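Local structure of type 4 fimbrial biogenesis protein PilY1 (Pseudomonas aeruginosa, 3HX6) at residues Y63-I68 and G72-F77; G149-V154 and G206-V211; A324-T329 and T367-W372; I344-T349 and E451-I456; E188-Y193 and T236-V241. The protein primes type IV pilus assembly and, apparently through calcium binding and release, regulates pilus retraction and twitching motility. The protein carries 3 engineered substitutions. All blocks are in the same frame, centred on the assembly; numbering follows the deposited sequence.

Interaction 1 (Y63-I68 and G72-F77)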
# COMPACT_ATOMS: atom_id res chain seq x y z
N TYR A 63 3.53 -6.33 -15.38
CA TYR A 63 4.24 -7.59 -15.58
C TYR A 63 3.31 -8.79 -15.60
O TYR A 63 3.69 -9.86 -16.06
CB TYR A 63 5.33 -7.78 -14.52
CG TYR A 63 4.89 -8.38 -13.21
CD1 TYR A 63 4.12 -7.65 -12.31
CD2 TYR A 63 5.26 -9.67 -12.87
CE1 TYR A 63 3.74 -8.20 -11.08
CE2 TYR A 63 4.89 -10.23 -11.65
CZ TYR A 63 4.13 -9.49 -10.76
OH TYR A 63 3.78 -10.05 -9.56
N LEU A 64 2.08 -8.62 -15.11
CA LEU A 64 1.12 -9.71 -15.09
C LEU A 64 0.14 -9.66 -16.27
O LEU A 64 -0.21 -10.68 -16.84
CB LEU A 64 0.33 -9.71 -13.78
CG LEU A 64 1.10 -10.02 -12.49
CD1 LEU A 64 0.17 -9.85 -11.29
CD2 LEU A 64 1.66 -11.44 -12.54
N ALA A 65 -0.29 -8.45 -16.62
CA ALA A 65 -1.25 -8.27 -17.71
C ALA A 65 -0.64 -8.30 -19.11
O ALA A 65 -1.21 -8.89 -20.02
CB ALA A 65 -2.02 -6.97 -17.50
N GLN A 66 0.51 -7.66 -19.27
CA GLN A 66 1.15 -7.59 -20.58
C GLN A 66 1.39 -8.95 -21.25
O GLN A 66 1.11 -9.10 -22.44
CB GLN A 66 2.48 -6.82 -20.47
CG GLN A 66 3.21 -6.67 -21.80
CD GLN A 66 2.34 -6.04 -22.87
OE1 GLN A 66 1.74 -4.99 -22.67
NE2 GLN A 66 2.27 -6.70 -24.03
N PRO A 67 1.91 -9.94 -20.51
CA PRO A 67 2.15 -11.25 -21.12
C PRO A 67 0.86 -11.91 -21.61
O PRO A 67 0.88 -12.73 -22.51
CB PRO A 67 2.81 -12.04 -19.99
CG PRO A 67 3.45 -10.98 -19.15
CD PRO A 67 2.41 -9.90 -19.13
N ILE A 68 -0.26 -11.53 -21.01
CA ILE A 68 -1.55 -12.10 -21.41
C ILE A 68 -1.92 -11.64 -22.82
O ILE A 68 -2.48 -12.41 -23.61
CB ILE A 68 -2.68 -11.67 -20.44
CG1 ILE A 68 -2.31 -12.07 -19.01
CG2 ILE A 68 -3.99 -12.34 -20.84
CD1 ILE A 68 -3.34 -11.67 -17.96
N GLY A 72 -1.08 -6.07 -27.23
CA GLY A 72 -1.43 -4.82 -26.59
C GLY A 72 -0.27 -4.24 -25.80
O GLY A 72 0.82 -4.81 -25.77
N ASN A 73 -0.50 -3.10 -25.16
CA ASN A 73 0.53 -2.46 -24.35
C ASN A 73 -0.12 -2.02 -23.04
O ASN A 73 -0.70 -0.94 -22.96
CB ASN A 73 1.11 -1.24 -25.06
CG ASN A 73 2.41 -0.78 -24.45
OD1 ASN A 73 2.54 -0.70 -23.22
ND2 ASN A 73 3.39 -0.46 -25.29
N TYR A 74 -0.03 -2.86 -22.01
CA TYR A 74 -0.66 -2.52 -20.74
C TYR A 74 -0.02 -1.33 -20.04
O TYR A 74 -0.72 -0.54 -19.41
CB TYR A 74 -0.68 -3.72 -19.80
CG TYR A 74 -1.72 -3.59 -18.70
CD1 TYR A 74 -3.09 -3.69 -19.00
CD2 TYR A 74 -1.35 -3.35 -17.38
CE1 TYR A 74 -4.06 -3.53 -18.00
CE2 TYR A 74 -2.32 -3.19 -16.38
CZ TYR A 74 -3.67 -3.29 -16.70
OH TYR A 74 -4.62 -3.12 -15.72
N SER A 75 1.30 -1.21 -20.13
CA SER A 75 1.98 -0.09 -19.47
C SER A 75 1.42 1.25 -19.92
O SER A 75 1.24 2.15 -19.10
CB SER A 75 3.49 -0.14 -19.73
OG SER A 75 3.77 0.13 -21.09
N THR A 76 1.15 1.40 -21.22
CA THR A 76 0.61 2.65 -21.73
C THR A 76 -0.84 2.82 -21.28
O THR A 76 -1.31 3.94 -21.08
CB THR A 76 0.69 2.74 -23.27
OG1 THR A 76 -0.02 1.65 -23.86
CG2 THR A 76 2.14 2.70 -23.74
N PHE A 77 -1.54 1.71 -21.12
CA PHE A 77 -2.93 1.76 -20.66
C PHE A 77 -2.91 2.17 -19.20
O PHE A 77 -3.69 3.01 -18.77
CB PHE A 77 -3.59 0.40 -20.78
CG PHE A 77 -5.01 0.37 -20.26
CD1 PHE A 77 -6.05 0.88 -21.02
CD2 PHE A 77 -5.29 -0.16 -19.01
CE1 PHE A 77 -7.36 0.85 -20.55
CE2 PHE A 77 -6.59 -0.19 -18.52
CZ PHE A 77 -7.63 0.32 -19.29
O HOH W 1 3.14 -3.07 -21.33
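The Tyr74 ring presents one face to Ala65, whose CB sits over the ring centre in a CH-pi contact, 3.6 Å from the centroid of the Tyr74 ring and only 12° off the ring normal. Trp151 meets the same ring edge-to-face, and Asp144 takes up the phenol OH. The second flat group is the amide of Gln66, which works through both of its polar ends. OE1 of Gln66 accepts from Tyr74 N at 2.8 Å, the donor sitting almost straight off the end of the C=O, while NE2 of Gln66 donates to Gly72 O at 2.9 Å. That carbonyl oxygen lies close to the amide plane of Gln66, yet the amide nitrogen stands well above the carbonyl plane of Gly72. With CG anti to the backbone N (chi1 -178°) and a bend at chi2 (54°), the Gln66 chain folds its amide onto the other segment. Water 1 donates to Gln66 OE1 and to Asn73 OD1, and accepts from Ser75 N. Asn73 OD1 also takes Ser75 OG, at 2.6 Å and in the carbonyl plane, and Thr76 N, at 3.2 Å and well above it. The glutamine thus ties the end of one helical segment to the first helical N-H of the next and to the loop carbonyl just before its cap, and the arrangement is a short connection between two helices in the C-terminal beta-propeller domain, with Asn73 as the N-cap of helix 74-82.

Interaction 2 (G149-V154 and G206-V211); sequences GAWHTV and GKWAVV
Trp208 meets Trp151 between two neighbouring sheets of the propeller, and the segment 206-211 reaches this point through Gly206, whose positive phi (82°) suits glycine in the turn before the strand, and the exposed Lys207. At Trp208 the strand begins and the side chain sets out toward the other segment. Its CZ2 lies 3.8 Å from CH2 of Trp151 and 3.9 Å from CZ3 of Trp151. The six-membered rings have centroids 5.7 Å apart and planes turned by 73°, an oblique aromatic pair. Trp151 swings its six-membered ring into this place with CG beside its backbone N (chi1 -76°). Glu69, which also touches Trp151, accepts from Trp208 NE1, so the indole nitrogen is satisfied, and Phe146 adds an edge-to-face ring against Trp151. Ala209, Val210 and Val211 carry the strand onward, packing on strand 223-229. Between the segments the chemistry is therefore purely apolar: two buried indoles meet through ring carbons, joining adjacent blades by dispersion and shape, without a direct polar bond.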
# COMPACT_ATOMS: atom_id res chain seq x y z
N GLY A 149 -8.74 -5.32 -29.81
CA GLY A 149 -7.33 -4.99 -29.92
C GLY A 149 -6.79 -4.01 -28.89
O GLY A 149 -5.67 -3.51 -29.03
N ALA A 150 -7.55 -3.74 -27.83
CA ALA A 150 -7.08 -2.81 -26.82
C ALA A 150 -7.59 -3.13 -25.42
O ALA A 150 -8.52 -3.93 -25.24
CB ALA A 150 -7.49 -1.39 -27.19
N TRP A 151 -6.96 -2.52 -24.43
CA TRP A 151 -7.37 -2.70 -23.05
C TRP A 151 -8.52 -1.75 -22.76
O TRP A 151 -8.55 -0.64 -23.30
CB TRP A 151 -6.21 -2.41 -22.10
CG TRP A 151 -5.21 -3.52 -22.06
CD1 TRP A 151 -4.05 -3.60 -22.76
CD2 TRP A 151 -5.33 -4.73 -21.32
NE1 TRP A 151 -3.43 -4.79 -22.51
CE2 TRP A 151 -4.19 -5.51 -21.62
CE3 TRP A 151 -6.28 -5.24 -20.43
CZ2 TRP A 151 -3.98 -6.78 -21.07
CZ3 TRP A 151 -6.08 -6.51 -19.88
CH2 TRP A 151 -4.93 -7.26 -20.20
N HIS A 152 -9.46 -2.19 -21.94
CA HIS A 152 -10.62 -1.39 -21.56
C HIS A 152 -10.91 -1.72 -20.11
O HIS A 152 -10.41 -2.73 -19.59
CB HIS A 152 -11.87 -1.81 -22.34
CG HIS A 152 -11.69 -1.82 -23.82
ND1 HIS A 152 -12.03 -0.75 -24.62
CD2 HIS A 152 -11.23 -2.78 -24.66
CE1 HIS A 152 -11.77 -1.05 -25.88
NE2 HIS A 152 -11.28 -2.27 -25.93
N THR A 153 -11.69 -0.87 -19.47
CA THR A 153 -12.12 -1.13 -18.11
C THR A 153 -13.60 -1.35 -18.33
O THR A 153 -14.29 -0.50 -18.90
CB THR A 153 -11.91 0.06 -17.16
OG1 THR A 153 -10.51 0.33 -17.03
CG2 THR A 153 -12.48 -0.28 -15.79
N VAL A 154 -14.09 -2.52 -17.93
CA VAL A 154 -15.49 -2.83 -18.14
C VAL A 154 -16.25 -2.95 -16.82
O VAL A 154 -15.65 -3.11 -15.76
CB VAL A 154 -15.65 -4.15 -18.93
CG1 VAL A 154 -15.20 -5.34 -18.08
CG2 VAL A 154 -17.08 -4.34 -19.38
N GLY A 206 -8.58 -17.88 -26.52
CA GLY A 206 -7.89 -16.70 -27.00
C GLY A 206 -8.51 -15.35 -26.70
O GLY A 206 -7.95 -14.31 -27.08
N LYS A 207 -9.64 -15.34 -26.01
CA LYS A 207 -10.31 -14.08 -25.73
C LYS A 207 -10.74 -13.88 -24.28
O LYS A 207 -10.72 -14.81 -23.47
CB LYS A 207 -11.53 -13.95 -26.65
CG LYS A 207 -11.22 -14.30 -28.11
CD LYS A 207 -12.47 -14.34 -28.98
CE LYS A 207 -12.86 -12.97 -29.48
NZ LYS A 207 -11.85 -12.46 -30.45
N TRP A 208 -11.11 -12.65 -23.96
CA TRP A 208 -11.58 -12.31 -22.64
C TRP A 208 -13.08 -12.56 -22.61
O TRP A 208 -13.77 -12.35 -23.60
CB TRP A 208 -11.29 -10.85 -22.31
CG TRP A 208 -9.87 -10.65 -21.90
CD1 TRP A 208 -8.76 -10.67 -22.70
CD2 TRP A 208 -9.40 -10.45 -20.56
NE1 TRP A 208 -7.62 -10.51 -21.94
CE2 TRP A 208 -7.99 -10.37 -20.62
CE3 TRP A 208 -10.03 -10.34 -19.32
CZ2 TRP A 208 -7.20 -10.19 -19.48
CZ3 TRP A 208 -9.24 -10.15 -18.18
CH2 TRP A 208 -7.84 -10.08 -18.27
N ALA A 209 -13.58 -13.02 -21.47
CA ALA A 209 -14.99 -13.31 -21.35
C ALA A 209 -15.54 -13.01 -19.98
O ALA A 209 -14.80 -12.80 -19.01
CB ALA A 209 -15.25 -14.77 -21.68
N VAL A 210 -16.86 -12.96 -19.91
CA VAL A 210 -17.54 -12.77 -18.65
C VAL A 210 -17.93 -14.19 -18.31
O VAL A 210 -18.63 -14.85 -19.08
CB VAL A 210 -18.81 -11.93 -18.80
CG1 VAL A 210 -19.68 -12.06 -17.54
CG2 VAL A 210 -18.44 -10.47 -19.04
N VAL A 211 -17.43 -14.69 -17.19
CA VAL A 211 -17.75 -16.04 -16.77
C VAL A 211 -18.57 -15.94 -15.50
O VAL A 211 -18.11 -15.42 -14.49
CB VAL A 211 -16.47 -16.85 -16.52
CG1 VAL A 211 -16.82 -18.28 -16.13
CG2 VAL A 211 -15.63 -16.84 -17.81

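Interaction 3 (A324-T329 and T367-W372)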
# COMPACT_ATOMS: atom_id res chain seq x y z
N ALA A 324 -29.91 -32.51 4.69
CA ALA A 324 -30.64 -31.62 3.80
C ALA A 324 -29.67 -30.75 3.01
O ALA A 324 -28.69 -30.23 3.55
CB ALA A 324 -31.59 -30.74 4.60
N ALA A 325 -29.95 -30.59 1.72
CA ALA A 325 -29.13 -29.80 0.81
C ALA A 325 -28.93 -28.37 1.28
O ALA A 325 -29.86 -27.75 1.78
CB ALA A 325 -29.76 -29.80 -0.58
N GLN A 326 -27.73 -27.84 1.10
CA GLN A 326 -27.40 -26.47 1.49
C GLN A 326 -27.02 -25.67 0.25
O GLN A 326 -26.01 -25.95 -0.38
CB GLN A 326 -26.23 -26.45 2.46
CG GLN A 326 -26.51 -27.05 3.81
CD GLN A 326 -25.24 -27.25 4.60
OE1 GLN A 326 -25.14 -26.84 5.76
NE2 GLN A 326 -24.25 -27.88 3.97
N ALA A 327 -27.82 -24.66 -0.08
CA ALA A 327 -27.54 -23.84 -1.24
C ALA A 327 -26.20 -23.11 -1.08
O ALA A 327 -25.80 -22.76 0.03
CB ALA A 327 -28.65 -22.82 -1.43
N ILE A 328 -25.52 -22.91 -2.20
CA ILE A 328 -24.25 -22.19 -2.21
C ILE A 328 -24.47 -20.97 -3.08
O ILE A 328 -24.86 -21.09 -4.25
CB ILE A 328 -23.12 -23.03 -2.80
CG1 ILE A 328 -22.87 -24.25 -1.91
CG2 ILE A 328 -21.85 -22.17 -2.94
CD1 ILE A 328 -22.02 -25.32 -2.55
N THR A 329 -24.22 -19.80 -2.50
CA THR A 329 -24.40 -18.52 -3.18
C THR A 329 -23.06 -17.87 -3.50
O THR A 329 -22.82 -17.42 -4.62
CB THR A 329 -25.19 -17.53 -2.30
OG1 THR A 329 -26.51 -18.03 -2.08
CG2 THR A 329 -25.27 -16.18 -2.97
N THR A 367 -22.94 -23.99 6.40
CA THR A 367 -21.60 -24.49 6.65
C THR A 367 -20.50 -23.94 5.76
O THR A 367 -20.76 -23.52 4.63
CB THR A 367 -21.62 -26.04 6.50
OG1 THR A 367 -22.73 -26.57 7.25
CG2 THR A 367 -20.33 -26.66 6.97
N LEU A 368 -19.27 -23.96 6.28
CA LEU A 368 -18.09 -23.54 5.52
C LEU A 368 -17.34 -24.85 5.27
O LEU A 368 -17.08 -25.60 6.21
CB LEU A 368 -17.20 -22.60 6.32
CG LEU A 368 -16.00 -22.10 5.50
CD1 LEU A 368 -16.52 -21.29 4.30
CD2 LEU A 368 -15.08 -21.23 6.38
N TYR A 369 -17.00 -25.11 4.02
CA TYR A 369 -16.30 -26.34 3.66
C TYR A 369 -14.95 -26.08 3.03
O TYR A 369 -14.74 -25.07 2.36
CB TYR A 369 -17.11 -27.17 2.65
CG TYR A 369 -18.44 -27.68 3.15
CD1 TYR A 369 -19.61 -26.96 2.93
CD2 TYR A 369 -18.52 -28.89 3.85
CE1 TYR A 369 -20.84 -27.43 3.38
CE2 TYR A 369 -19.75 -29.37 4.31
CZ TYR A 369 -20.90 -28.64 4.07
OH TYR A 369 -22.11 -29.10 4.52
N GLY A 370 -14.04 -27.03 3.24
CA GLY A 370 -12.72 -26.99 2.65
C GLY A 370 -12.55 -28.37 2.04
O GLY A 370 -12.30 -29.34 2.76
N ILE A 371 -12.68 -28.47 0.72
CA ILE A 371 -12.57 -29.76 0.03
C ILE A 371 -11.30 -29.89 -0.82
O ILE A 371 -10.97 -29.01 -1.61
CB ILE A 371 -13.78 -30.00 -0.89
CG1 ILE A 371 -15.08 -29.93 -0.09
CG2 ILE A 371 -13.64 -31.36 -1.58
CD1 ILE A 371 -15.18 -30.96 1.02
N TRP A 372 -10.61 -31.01 -0.67
CA TRP A 372 -9.38 -31.22 -1.42
C TRP A 372 -9.63 -31.67 -2.86
O TRP A 372 -10.19 -32.74 -3.09
CB TRP A 372 -8.52 -32.27 -0.71
CG TRP A 372 -7.13 -32.41 -1.25
CD1 TRP A 372 -6.53 -31.64 -2.20
CD2 TRP A 372 -6.14 -33.35 -0.81
NE1 TRP A 372 -5.23 -32.03 -2.37
CE2 TRP A 372 -4.96 -33.08 -1.53
CE3 TRP A 372 -6.14 -34.38 0.14
CZ2 TRP A 372 -3.78 -33.81 -1.34
CZ3 TRP A 372 -4.96 -35.12 0.33
CH2 TRP A 372 -3.80 -34.82 -0.41
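Gln326 lays its carboxamide across the hydroxyl ends of Thr367 and Tyr369, and this is where the contact is tight. NE2 of Gln326 donates to Tyr369 OH, modelled at 2.5 Å, unusually short for N-H...O, so the exact length is doubtful. The phenol oxygen lies near the amide plane, whereas NE2 comes in at the ring edge, and the amide and ring planes stand 80° apart. At the other end of the carboxamide, OE1 of Gln326 lies 2.8 Å from Thr367 OG1, a hydroxyl whose stronger partner is Asp437. An extended chain beyond CG (chi2 168°) carries the amide this far from the loop. Thr367 CG2 rests 3.5 Å above one face of the Tyr369 ring, toward its rim. The loose end is the start of the loop, where Ala324 is exposed and Ala325 partly so, and neither touches the strand. The buried amide thus has its polar ends met by hydroxyls of alternate residues on one strand; Tyr369 OH is gripped by Arg389 as well as by the loop, and the arginine may polarise the phenol in this polar cluster.

Interaction 4 (I344-T349 and E451-I456)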
# COMPACT_ATOMS: atom_id res chain seq x y z
N ILE A 344 -7.17 -26.84 -2.03
CA ILE A 344 -8.27 -26.95 -1.09
C ILE A 344 -9.29 -25.95 -1.59
O ILE A 344 -9.01 -24.75 -1.69
CB ILE A 344 -7.82 -26.60 0.35
CG1 ILE A 344 -6.80 -27.64 0.82
CG2 ILE A 344 -9.03 -26.56 1.29
CD1 ILE A 344 -6.18 -27.35 2.18
N VAL A 345 -10.47 -26.44 -1.95
CA VAL A 345 -11.55 -25.59 -2.44
C VAL A 345 -12.42 -25.20 -1.26
O VAL A 345 -13.04 -26.05 -0.62
CB VAL A 345 -12.39 -26.34 -3.49
CG1 VAL A 345 -13.40 -25.39 -4.11
CG2 VAL A 345 -11.47 -26.93 -4.56
N ILE A 346 -12.46 -23.91 -0.96
CA ILE A 346 -13.24 -23.42 0.17
C ILE A 346 -14.53 -22.75 -0.28
O ILE A 346 -14.52 -21.90 -1.17
CB ILE A 346 -12.40 -22.43 1.01
CG1 ILE A 346 -11.09 -23.10 1.43
CG2 ILE A 346 -13.20 -21.96 2.22
CD1 ILE A 346 -10.11 -22.19 2.13
N PHE A 347 -15.65 -23.16 0.31
CA PHE A 347 -16.94 -22.58 -0.03
C PHE A 347 -17.90 -22.67 1.15
O PHE A 347 -17.81 -23.59 1.97
CB PHE A 347 -17.55 -23.30 -1.25
CG PHE A 347 -17.59 -24.80 -1.12
CD1 PHE A 347 -16.44 -25.55 -1.32
CD2 PHE A 347 -18.78 -25.45 -0.79
CE1 PHE A 347 -16.47 -26.95 -1.19
CE2 PHE A 347 -18.81 -26.84 -0.66
CZ PHE A 347 -17.66 -27.59 -0.86
N GLY A 348 -18.79 -21.69 1.25
CA GLY A 348 -19.76 -21.67 2.33
C GLY A 348 -21.16 -21.70 1.78
O GLY A 348 -21.39 -21.36 0.61
N THR A 349 -22.12 -22.10 2.60
CA THR A 349 -23.49 -22.20 2.12
C THR A 349 -24.38 -21.07 2.62
O THR A 349 -24.09 -20.42 3.62
CB THR A 349 -24.09 -23.56 2.51
OG1 THR A 349 -24.19 -23.66 3.93
CG2 THR A 349 -23.20 -24.69 1.99
N GLU A 451 -21.49 -13.64 0.78
CA GLU A 451 -20.45 -12.78 0.19
C GLU A 451 -19.18 -13.57 -0.11
O GLU A 451 -18.84 -14.52 0.60
CB GLU A 451 -20.09 -11.64 1.14
CG GLU A 451 -21.23 -10.67 1.44
CD GLU A 451 -21.62 -9.87 0.22
OE1 GLU A 451 -20.74 -9.18 -0.34
OE2 GLU A 451 -22.81 -9.91 -0.17
N ASP A 452 -18.46 -13.17 -1.17
CA ASP A 452 -17.23 -13.84 -1.53
C ASP A 452 -16.19 -13.72 -0.42
O ASP A 452 -16.23 -12.79 0.39
CB ASP A 452 -16.67 -13.28 -2.84
CG ASP A 452 -17.52 -13.64 -4.04
OD1 ASP A 452 -18.59 -14.28 -3.86
OD2 ASP A 452 -17.12 -13.29 -5.17
N MET A 453 -15.26 -14.66 -0.41
CA MET A 453 -14.22 -14.70 0.61
C MET A 453 -12.87 -14.29 0.03
O MET A 453 -12.71 -14.16 -1.18
CB MET A 453 -14.12 -16.10 1.19
CG MET A 453 -15.46 -16.68 1.61
SD MET A 453 -15.27 -18.34 2.28
CE MET A 453 -15.52 -19.34 0.81
N ILE A 454 -11.90 -14.11 0.92
CA ILE A 454 -10.56 -13.70 0.52
C ILE A 454 -9.51 -14.62 1.13
O ILE A 454 -9.36 -14.68 2.35
CB ILE A 454 -10.25 -12.26 0.97
CG1 ILE A 454 -11.32 -11.31 0.41
CG2 ILE A 454 -8.86 -11.85 0.50
CD1 ILE A 454 -11.39 -9.97 1.15
N ALA A 455 -8.79 -15.33 0.28
CA ALA A 455 -7.75 -16.23 0.73
C ALA A 455 -6.41 -15.55 0.45
O ALA A 455 -6.12 -15.20 -0.69
CB ALA A 455 -7.84 -17.57 -0.00
N ILE A 456 -5.61 -15.35 1.49
CA ILE A 456 -4.32 -14.71 1.34
C ILE A 456 -3.33 -15.33 2.30
O ILE A 456 -3.65 -15.55 3.47
CB ILE A 456 -4.41 -13.18 1.60
CG1 ILE A 456 -3.03 -12.53 1.48
CG2 ILE A 456 -5.01 -12.91 2.98
CD1 ILE A 456 -3.05 -11.01 1.55
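Met453 points at strand 343-348 and meets it with its terminal methyl, while Ile346 also points toward it and offers its CG2 methyl. The two side chains approach at a slant: CE of Met453 lies 3.8 Å from CG2 of Ile346, and SD of Met453 follows at 4.2 Å from the same methyl. Beyond the branch, CE of Met453 reaches the backbone itself, 3.4 Å from Ile346 O and 3.6 Å from Phe347 CA. The same CE comes to 4.1 Å from Gly348 N, a residue that has no side chain to set against it. A straight chain as far as SD (chi2 180°) and then a bend at chi3 (-92°) lay the methyl over this part of the strand. Phe347 itself is directed away, and its ring meets that of Tyr369 of the adjacent strand 367-373. The contact is thus made of one flexible thioether chain against a beta strand. Leu368 of strand 367-373, Ser333 of strand 333-336 and Leu462 of strand 459-466 also touch Met453, so the methionine, just ahead of edge strand 454-456, packs among strands 333-336, 343-348 and 367-373 and strand 459-466.

Interaction 5 (E188-Y193 and T236-V241)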
# COMPACT_ATOMS: atom_id res chain seq x y z
N GLU A 188 -30.09 -15.92 -24.02
CA GLU A 188 -29.69 -17.08 -23.23
C GLU A 188 -30.92 -17.59 -22.50
O GLU A 188 -31.24 -17.14 -21.41
CB GLU A 188 -28.61 -16.68 -22.22
CG GLU A 188 -28.17 -17.79 -21.29
CD GLU A 188 -28.01 -19.12 -22.00
OE1 GLU A 188 -28.94 -19.96 -21.90
OE2 GLU A 188 -26.97 -19.32 -22.66
N PRO A 189 -31.62 -18.56 -23.11
CA PRO A 189 -32.83 -19.14 -22.54
C PRO A 189 -32.74 -19.61 -21.09
O PRO A 189 -33.73 -19.58 -20.37
CB PRO A 189 -33.17 -20.28 -23.51
CG PRO A 189 -31.84 -20.65 -24.08
CD PRO A 189 -31.19 -19.31 -24.31
N ASP A 190 -31.56 -20.04 -20.65
CA ASP A 190 -31.40 -20.51 -19.27
C ASP A 190 -30.89 -19.44 -18.30
O ASP A 190 -30.44 -19.76 -17.21
CB ASP A 190 -30.47 -21.72 -19.21
CG ASP A 190 -31.11 -22.96 -19.81
OD1 ASP A 190 -32.22 -23.33 -19.38
OD2 ASP A 190 -30.49 -23.57 -20.70
N LEU A 191 -30.98 -18.18 -18.70
CA LEU A 191 -30.54 -17.10 -17.84
C LEU A 191 -31.60 -16.83 -16.77
O LEU A 191 -32.79 -16.70 -17.08
CB LEU A 191 -30.30 -15.83 -18.66
CG LEU A 191 -29.80 -14.61 -17.88
CD1 LEU A 191 -28.38 -14.89 -17.35
CD2 LEU A 191 -29.80 -13.38 -18.80
N GLY A 192 -31.17 -16.77 -15.51
CA GLY A 192 -32.11 -16.50 -14.43
C GLY A 192 -31.80 -15.16 -13.80
O GLY A 192 -31.10 -14.34 -14.41
N TYR A 193 -32.31 -14.92 -12.61
CA TYR A 193 -32.02 -13.67 -11.92
C TYR A 193 -30.53 -13.72 -11.62
O TYR A 193 -30.06 -14.57 -10.86
CB TYR A 193 -32.86 -13.55 -10.66
CG TYR A 193 -34.33 -13.47 -10.99
CD1 TYR A 193 -34.85 -12.33 -11.61
CD2 TYR A 193 -35.18 -14.55 -10.78
CE1 TYR A 193 -36.18 -12.28 -12.02
CE2 TYR A 193 -36.50 -14.51 -11.18
CZ TYR A 193 -36.99 -13.38 -11.80
OH TYR A 193 -38.30 -13.34 -12.21
N THR A 236 -20.39 -17.66 -25.72
CA THR A 236 -19.31 -18.49 -26.26
C THR A 236 -19.52 -19.96 -25.90
O THR A 236 -19.27 -20.85 -26.72
CB THR A 236 -17.94 -18.03 -25.73
OG1 THR A 236 -17.70 -16.68 -26.16
CG2 THR A 236 -16.83 -18.93 -26.26
N ARG A 237 -19.96 -20.22 -24.68
CA ARG A 237 -20.23 -21.57 -24.22
C ARG A 237 -21.13 -21.56 -23.00
O ARG A 237 -21.00 -20.72 -22.12
CB ARG A 237 -18.95 -22.32 -23.84
CG ARG A 237 -18.25 -23.09 -24.96
CD ARG A 237 -19.19 -24.01 -25.74
NE ARG A 237 -19.80 -25.09 -24.97
CZ ARG A 237 -19.18 -26.20 -24.56
NH1 ARG A 237 -17.89 -26.39 -24.85
NH2 ARG A 237 -19.85 -27.13 -23.91
N LYS A 238 -22.06 -22.51 -22.99
CA LYS A 238 -22.95 -22.69 -21.86
C LYS A 238 -22.62 -24.10 -21.41
O LYS A 238 -22.77 -25.06 -22.18
CB LYS A 238 -24.42 -22.61 -22.28
CG LYS A 238 -25.39 -23.03 -21.18
CD LYS A 238 -26.67 -22.21 -21.19
CE LYS A 238 -27.43 -22.31 -22.51
NZ LYS A 238 -28.14 -23.59 -22.67
N LEU A 239 -22.12 -24.22 -20.19
CA LEU A 239 -21.76 -25.52 -19.64
C LEU A 239 -22.82 -25.94 -18.64
O LEU A 239 -22.76 -25.58 -17.46
CB LEU A 239 -20.38 -25.43 -18.97
CG LEU A 239 -19.13 -25.68 -19.81
CD1 LEU A 239 -19.38 -25.36 -21.27
CD2 LEU A 239 -17.98 -24.84 -19.25
N GLU A 240 -23.79 -26.70 -19.13
CA GLU A 240 -24.87 -27.15 -18.27
C GLU A 240 -24.39 -28.25 -17.35
O GLU A 240 -23.55 -29.07 -17.70
CB GLU A 240 -26.06 -27.67 -19.09
CG GLU A 240 -27.32 -27.82 -18.23
CD GLU A 240 -28.47 -28.50 -18.94
OE1 GLU A 240 -28.84 -28.06 -20.05
OE2 GLU A 240 -29.00 -29.49 -18.39
N VAL A 241 -24.96 -28.24 -16.17
CA VAL A 241 -24.63 -29.19 -15.14
C VAL A 241 -25.94 -29.94 -14.87
O VAL A 241 -27.01 -29.34 -14.97
CB VAL A 241 -24.12 -28.40 -13.92
CG1 VAL A 241 -25.07 -28.53 -12.76
CG2 VAL A 241 -22.71 -28.81 -13.63
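A type I beta turn from Glu188 to Leu191, closed by Leu191 N to Glu188 O at 2.9 Å, sets Glu188 and Asp190 facing strand 235-241, whose Lys238 points back at them. NZ of Lys238 forms a salt bridge and hydrogen bond with OD2 of Asp190 at 3.1 Å, using the anti lone pair of that oxygen, and the two side chains cross at about a right angle. Bends at chi2, chi3 and chi4 (144°, 59° and 75°) curl the lysine so that its ammonium group reaches the turn. Glu188 may add a weaker second pairing, a long salt bridge from OE1 to Lys238 NZ at 3.8 Å, though the place of that oxygen is doubtful. The bridge to Asp190 would be expected to favour the charged form of the lysine. Leu226 of strand 223-229 touches both Glu188 and Lys238, and Ile183 of strand 178-184 lies against Glu188. The turn, in the loop between strands 178-184 and 199-202, is therefore fastened to strand 235-241, the outermost strand of the following four-stranded sheet.

How the interactions relate
Along the chain, interaction 1 closes first; interactions 2 and 5 then alternate their segments, as do 3 and 4 afterwards. Interactions 1 and 2 lie 13 Å apart between centres and touch, Tyr74 and Phe77 packing on strand 150-158. Interactions 2 and 5, 20 Å apart between centres, share the sheet of strands 199-202 to 235-241 without touching. Interactions 3 and 4 are 10 Å apart between centres and meet directly, since strands 343-348 and 367-373 are neighbours in one sheet. Interactions 1 and 3 lie on opposite sides of the chain's centre, about 37 Å apart between centres. Interaction 1 joins two helices, 3 and 5 tie loops to sheets, 2 joins two sheets and 4 packs parts of one sheet.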